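Local coordinates for protein lipase (Pelosinus fermentans, PDB 5AH0) that hydrolyses ester bonds as a zinc-containing bacterial lipase of the alpha/beta-hydrolase superfamily and also degrades the polyester poly(butylene adipate-co-terephthalate), at residues S3-L8 against N106-V111; T69-H74 against H82-R87. All blocks are in the same frame, centred on the assembly; numbering follows the deposited sequence.

Interaction 1: S3-L8 against N106-V111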
# COMPACT_ATOMS: atom_id res chain seq x y z
N SER A 3 -5.44 10.62 20.82
CA SER A 3 -4.17 11.28 20.45
C SER A 3 -3.15 10.33 19.80
O SER A 3 -1.97 10.65 19.70
CB SER A 3 -3.52 11.93 21.66
OG SER A 3 -3.96 13.27 21.78
N TYR A 4 -3.61 9.16 19.38
CA TYR A 4 -2.76 8.26 18.62
C TYR A 4 -2.24 8.95 17.36
O TYR A 4 -2.99 9.66 16.66
CB TYR A 4 -3.53 7.00 18.24
CG TYR A 4 -4.14 6.27 19.40
CD1 TYR A 4 -3.42 6.05 20.58
CD2 TYR A 4 -5.44 5.78 19.32
CE1 TYR A 4 -3.99 5.37 21.66
CE2 TYR A 4 -6.01 5.09 20.38
CZ TYR A 4 -5.29 4.89 21.55
OH TYR A 4 -5.89 4.21 22.58
N PRO A 5 -0.96 8.73 17.06
CA PRO A 5 -0.40 9.29 15.83
C PRO A 5 -0.89 8.56 14.59
O PRO A 5 -1.45 7.46 14.69
CB PRO A 5 1.11 9.10 16.02
CG PRO A 5 1.23 7.96 16.97
CD PRO A 5 0.06 8.07 17.89
N ILE A 6 -0.67 9.18 13.44
CA ILE A 6 -0.99 8.60 12.15
C ILE A 6 0.28 8.10 11.46
O ILE A 6 1.28 8.82 11.41
CB ILE A 6 -1.68 9.61 11.24
CG1 ILE A 6 -3.11 9.87 11.72
CG2 ILE A 6 -1.66 9.13 9.82
CD1 ILE A 6 -3.78 11.06 11.04
N VAL A 7 0.24 6.87 10.95
CA VAL A 7 1.35 6.35 10.15
C VAL A 7 0.89 6.14 8.72
O VAL A 7 -0.05 5.39 8.47
CB VAL A 7 1.91 5.02 10.73
CG1 VAL A 7 2.76 4.28 9.71
CG2 VAL A 7 2.73 5.31 11.96
N LEU A 8 1.57 6.79 7.78
CA LEU A 8 1.15 6.79 6.39
C LEU A 8 1.86 5.70 5.61
O LEU A 8 3.08 5.56 5.71
CB LEU A 8 1.40 8.16 5.76
CG LEU A 8 0.54 9.30 6.27
CD1 LEU A 8 1.14 10.62 5.84
CD2 LEU A 8 -0.89 9.18 5.76
N ASN A 106 -0.08 2.63 23.77
CA ASN A 106 0.31 3.51 22.66
C ASN A 106 -0.04 2.95 21.30
O ASN A 106 0.78 2.30 20.67
CB ASN A 106 1.81 3.78 22.69
CG ASN A 106 2.22 4.77 23.75
OD1 ASN A 106 1.47 5.71 24.05
ND2 ASN A 106 3.40 4.58 24.32
N LYS A 107 -1.26 3.22 20.84
CA LYS A 107 -1.70 2.69 19.55
C LYS A 107 -1.44 3.70 18.43
O LYS A 107 -1.04 4.84 18.69
CB LYS A 107 -3.19 2.33 19.62
CG LYS A 107 -3.60 1.77 20.97
CD LYS A 107 -5.04 1.29 21.01
CE LYS A 107 -5.22 -0.01 20.25
NZ LYS A 107 -6.63 -0.52 20.30
N ILE A 108 -1.65 3.27 17.18
CA ILE A 108 -1.54 4.16 16.02
C ILE A 108 -2.76 4.04 15.13
O ILE A 108 -3.50 3.05 15.22
CB ILE A 108 -0.32 3.86 15.15
CG1 ILE A 108 -0.41 2.45 14.58
CG2 ILE A 108 0.97 4.06 15.91
CD1 ILE A 108 0.76 2.06 13.74
N HIS A 109 -2.97 5.04 14.27
CA HIS A 109 -3.90 4.94 13.14
C HIS A 109 -3.12 4.64 11.88
O HIS A 109 -2.20 5.39 11.54
CB HIS A 109 -4.68 6.23 12.92
CG HIS A 109 -5.42 6.72 14.12
ND1 HIS A 109 -6.56 6.11 14.59
CD2 HIS A 109 -5.21 7.80 14.92
CE1 HIS A 109 -7.01 6.78 15.64
NE2 HIS A 109 -6.21 7.80 15.86
N LEU A 110 -3.50 3.60 11.15
CA LEU A 110 -2.88 3.34 9.86
C LEU A 110 -3.72 3.94 8.74
O LEU A 110 -4.89 3.60 8.58
CB LEU A 110 -2.66 1.84 9.65
CG LEU A 110 -1.50 1.37 10.53
CD1 LEU A 110 -1.48 -0.15 10.74
CD2 LEU A 110 -0.17 1.88 9.95
N VAL A 111 -3.11 4.85 7.99
CA VAL A 111 -3.75 5.40 6.80
C VAL A 111 -2.94 4.95 5.59
O VAL A 111 -1.73 5.22 5.49
CB VAL A 111 -3.83 6.95 6.84
CG1 VAL A 111 -4.40 7.49 5.56
CG2 VAL A 111 -4.67 7.42 8.04

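Interaction 2: T69-H74 against H82-R87. With ZN (zinc ion), chain C.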
# COMPACT_ATOMS: atom_id res chain seq x y z
N THR A 69 15.59 -4.52 12.99
CA THR A 69 15.99 -5.10 11.71
C THR A 69 14.83 -5.92 11.17
O THR A 69 14.16 -6.64 11.91
CB THR A 69 17.25 -5.98 11.85
OG1 THR A 69 18.31 -5.21 12.42
CG2 THR A 69 17.70 -6.52 10.51
N VAL A 70 14.60 -5.81 9.86
CA VAL A 70 13.51 -6.51 9.20
C VAL A 70 13.68 -8.04 9.25
O VAL A 70 14.72 -8.58 8.89
CB VAL A 70 13.38 -6.08 7.72
CG1 VAL A 70 12.27 -6.85 7.05
CG2 VAL A 70 13.14 -4.58 7.63
N ASP A 71 12.65 -8.71 9.74
CA ASP A 71 12.63 -10.17 9.79
C ASP A 71 11.47 -10.71 8.96
O ASP A 71 10.33 -10.70 9.41
CB ASP A 71 12.52 -10.65 11.24
CG ASP A 71 12.82 -12.14 11.39
OD1 ASP A 71 11.91 -12.96 11.14
OD2 ASP A 71 13.96 -12.49 11.79
N TYR A 72 11.75 -11.19 7.76
CA TYR A 72 10.69 -11.75 6.93
C TYR A 72 10.21 -13.09 7.49
O TYR A 72 9.15 -13.59 7.10
CB TYR A 72 11.17 -11.90 5.49
CG TYR A 72 11.56 -10.59 4.87
CD1 TYR A 72 10.59 -9.63 4.55
CD2 TYR A 72 12.89 -10.28 4.62
CE1 TYR A 72 10.95 -8.41 3.99
CE2 TYR A 72 13.26 -9.07 4.06
CZ TYR A 72 12.28 -8.14 3.75
OH TYR A 72 12.64 -6.94 3.20
N GLY A 73 11.00 -13.67 8.39
CA GLY A 73 10.61 -14.90 9.07
C GLY A 73 11.46 -16.10 8.70
O GLY A 73 11.91 -16.22 7.57
N HIS A 74 11.68 -16.99 9.66
CA HIS A 74 12.51 -18.17 9.42
C HIS A 74 11.88 -19.09 8.37
O HIS A 74 12.54 -19.46 7.38
CB HIS A 74 12.74 -18.93 10.72
CG HIS A 74 13.70 -20.07 10.58
ND1 HIS A 74 14.97 -19.91 10.07
CD2 HIS A 74 13.57 -21.38 10.89
CE1 HIS A 74 15.58 -21.08 10.06
NE2 HIS A 74 14.76 -21.99 10.55
N HIS A 82 14.39 -16.44 0.29
CA HIS A 82 14.79 -15.08 0.66
C HIS A 82 16.21 -14.93 1.19
O HIS A 82 17.00 -15.86 1.18
CB HIS A 82 13.88 -14.54 1.77
CG HIS A 82 12.63 -13.89 1.30
ND1 HIS A 82 12.45 -13.46 0.00
CD2 HIS A 82 11.48 -13.60 1.95
CE1 HIS A 82 11.25 -12.92 -0.12
NE2 HIS A 82 10.64 -13.00 1.05
N SER A 83 16.49 -13.71 1.62
CA SER A 83 17.36 -13.45 2.75
C SER A 83 16.37 -13.29 3.88
O SER A 83 15.39 -12.56 3.73
CB SER A 83 18.21 -12.19 2.57
OG SER A 83 18.88 -12.18 1.33
N ARG A 84 16.58 -13.98 5.00
CA ARG A 84 15.64 -13.88 6.11
C ARG A 84 15.56 -12.46 6.66
O ARG A 84 14.49 -11.96 6.97
CB ARG A 84 16.01 -14.85 7.23
CG ARG A 84 15.04 -14.78 8.40
CD ARG A 84 15.58 -15.40 9.67
NE ARG A 84 14.75 -15.03 10.81
CZ ARG A 84 14.73 -15.68 11.97
NH1 ARG A 84 15.48 -16.75 12.15
NH2 ARG A 84 13.93 -15.26 12.94
N TYR A 85 16.73 -11.84 6.79
CA TYR A 85 16.83 -10.54 7.43
C TYR A 85 16.98 -9.42 6.40
O TYR A 85 17.71 -9.56 5.42
CB TYR A 85 18.02 -10.52 8.40
CG TYR A 85 17.81 -11.34 9.66
CD1 TYR A 85 17.06 -10.84 10.72
CD2 TYR A 85 18.39 -12.60 9.80
CE1 TYR A 85 16.88 -11.58 11.88
CE2 TYR A 85 18.21 -13.35 10.95
CZ TYR A 85 17.46 -12.83 11.99
OH TYR A 85 17.27 -13.56 13.14
N GLY A 86 16.26 -8.32 6.62
CA GLY A 86 16.30 -7.18 5.73
C GLY A 86 17.13 -6.02 6.26
O GLY A 86 18.22 -6.22 6.81
N ARG A 87 16.62 -4.81 6.08
CA ARG A 87 17.34 -3.61 6.51
C ARG A 87 17.09 -3.33 7.97
O ARG A 87 16.26 -3.99 8.61
CB ARG A 87 16.90 -2.40 5.68
CG ARG A 87 17.11 -2.58 4.20
CD ARG A 87 16.69 -1.33 3.43
NE ARG A 87 16.87 -1.54 1.99
CZ ARG A 87 16.63 -0.64 1.04
NH1 ARG A 87 16.18 0.57 1.35
NH2 ARG A 87 16.85 -0.97 -0.23
ZN ZN C . 8.58 -12.81 1.21

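Interaction 1: S3-L8 against N106-V111
The ring of Y4 lies over K107, whose CB sits 3.7 Å from the ring centroid and 9° off its normal, while CG and CD run on beneath CZ and the hydroxyl. Y4 turns its edge to the face of H109, NE2 near the tyrosine plane, in an offset edge-to-face pair, planes at 62°. CG of Y4 is anti to its carbonyl carbon (chi1 -55°), which lays the ring alongside the lysine chain. At the edge of H109, CD2 meets Y4 O at 3.4 Å. Beyond the rings the segments become parallel neighbours in the central sheet of the alpha/beta-hydrolase fold. H109 N donates to P5 O at 2.9 Å, V7 N to H109 O at 2.9 Å, and V111 N to V7 O at 3.1 Å. I6 CG2 packs on V111 CG2 on the face that helix 370-380 covers; on the other V7 CG1 meets L110 CD2 at 3.8 Å. The imidazole is held at both nitrogens, ND1 by S155 and NE2 by N2, so its rotation is fixed; the contact passes from a partly exposed aromatic end to a buried strand pair joined by main-chain bonds and, beyond H109, aliphatic side chains.

Interaction 2: T69-H74 against H82-R87
D71 and R84 form the charged side: D71 OD2 is met on its syn side by R84 NE at 2.8 Å, 28° out of the carboxylate plane. R84 NH2 adds a weak bond to D71 OD2 at 3.0 Å. The two planes stand 83° apart, and R84 reaches across because its chain is extended from CG to NE. H74 CB lies over one guanidinium face and the Y85 hydroxyl over the opposite one, 3.5 Å above the plane. CE1 of Y85 and the arginine converge on this same OD2. The segments form a two-stranded antiparallel sheet, its strands connected through helix 74-80, with D71 and Y85 as a non-hydrogen-bonded pair. To one side of that pair V70 bonds twice, N to R87 O and O to G86 N, each at 2.8 Å; to the other Y72 N bonds R84 O. Packing is tight on the Y72 side, where V70 and Y72 rest on helix 54-66. V70 CB lies close against G86 CA, and CE2 of Y72 comes up to the same glycine. Y72 CB touches CD2 of H82 at 3.9 Å, and H82 NE2 binds the zinc ion at 2.1 Å, with D56, H76 and D233 completing the site. By contrast, T69 and Y85 are exposed, although D71, on the same face as Y85, is buried against S143 and F146; T69 CG2 meets chiefly carbonyl oxygens, R87 O nearest at 3.5 Å.

Overall arrangement
From the N terminus, strand 6-9 enters the parallel central sheet at once, and interaction 1 closes a long loop when strand 108-113, some hundred residues later, pairs beside it. Within that loop the chain adds strand 43-46 on the other side of strand 6-9, then helix 54-66, and next makes the two-stranded sheet of interaction 2, which closes a short loop around helix 74-80. Interaction 2 is thus enclosed by interaction 1 rather than crossing it. The centres lie 25 Å apart and the nearest atoms about 14 Å, without touching. One contact joins strands of the core; the other ties a small peripheral sheet to the zinc site before strand 85-89 leads on toward strand 108-113.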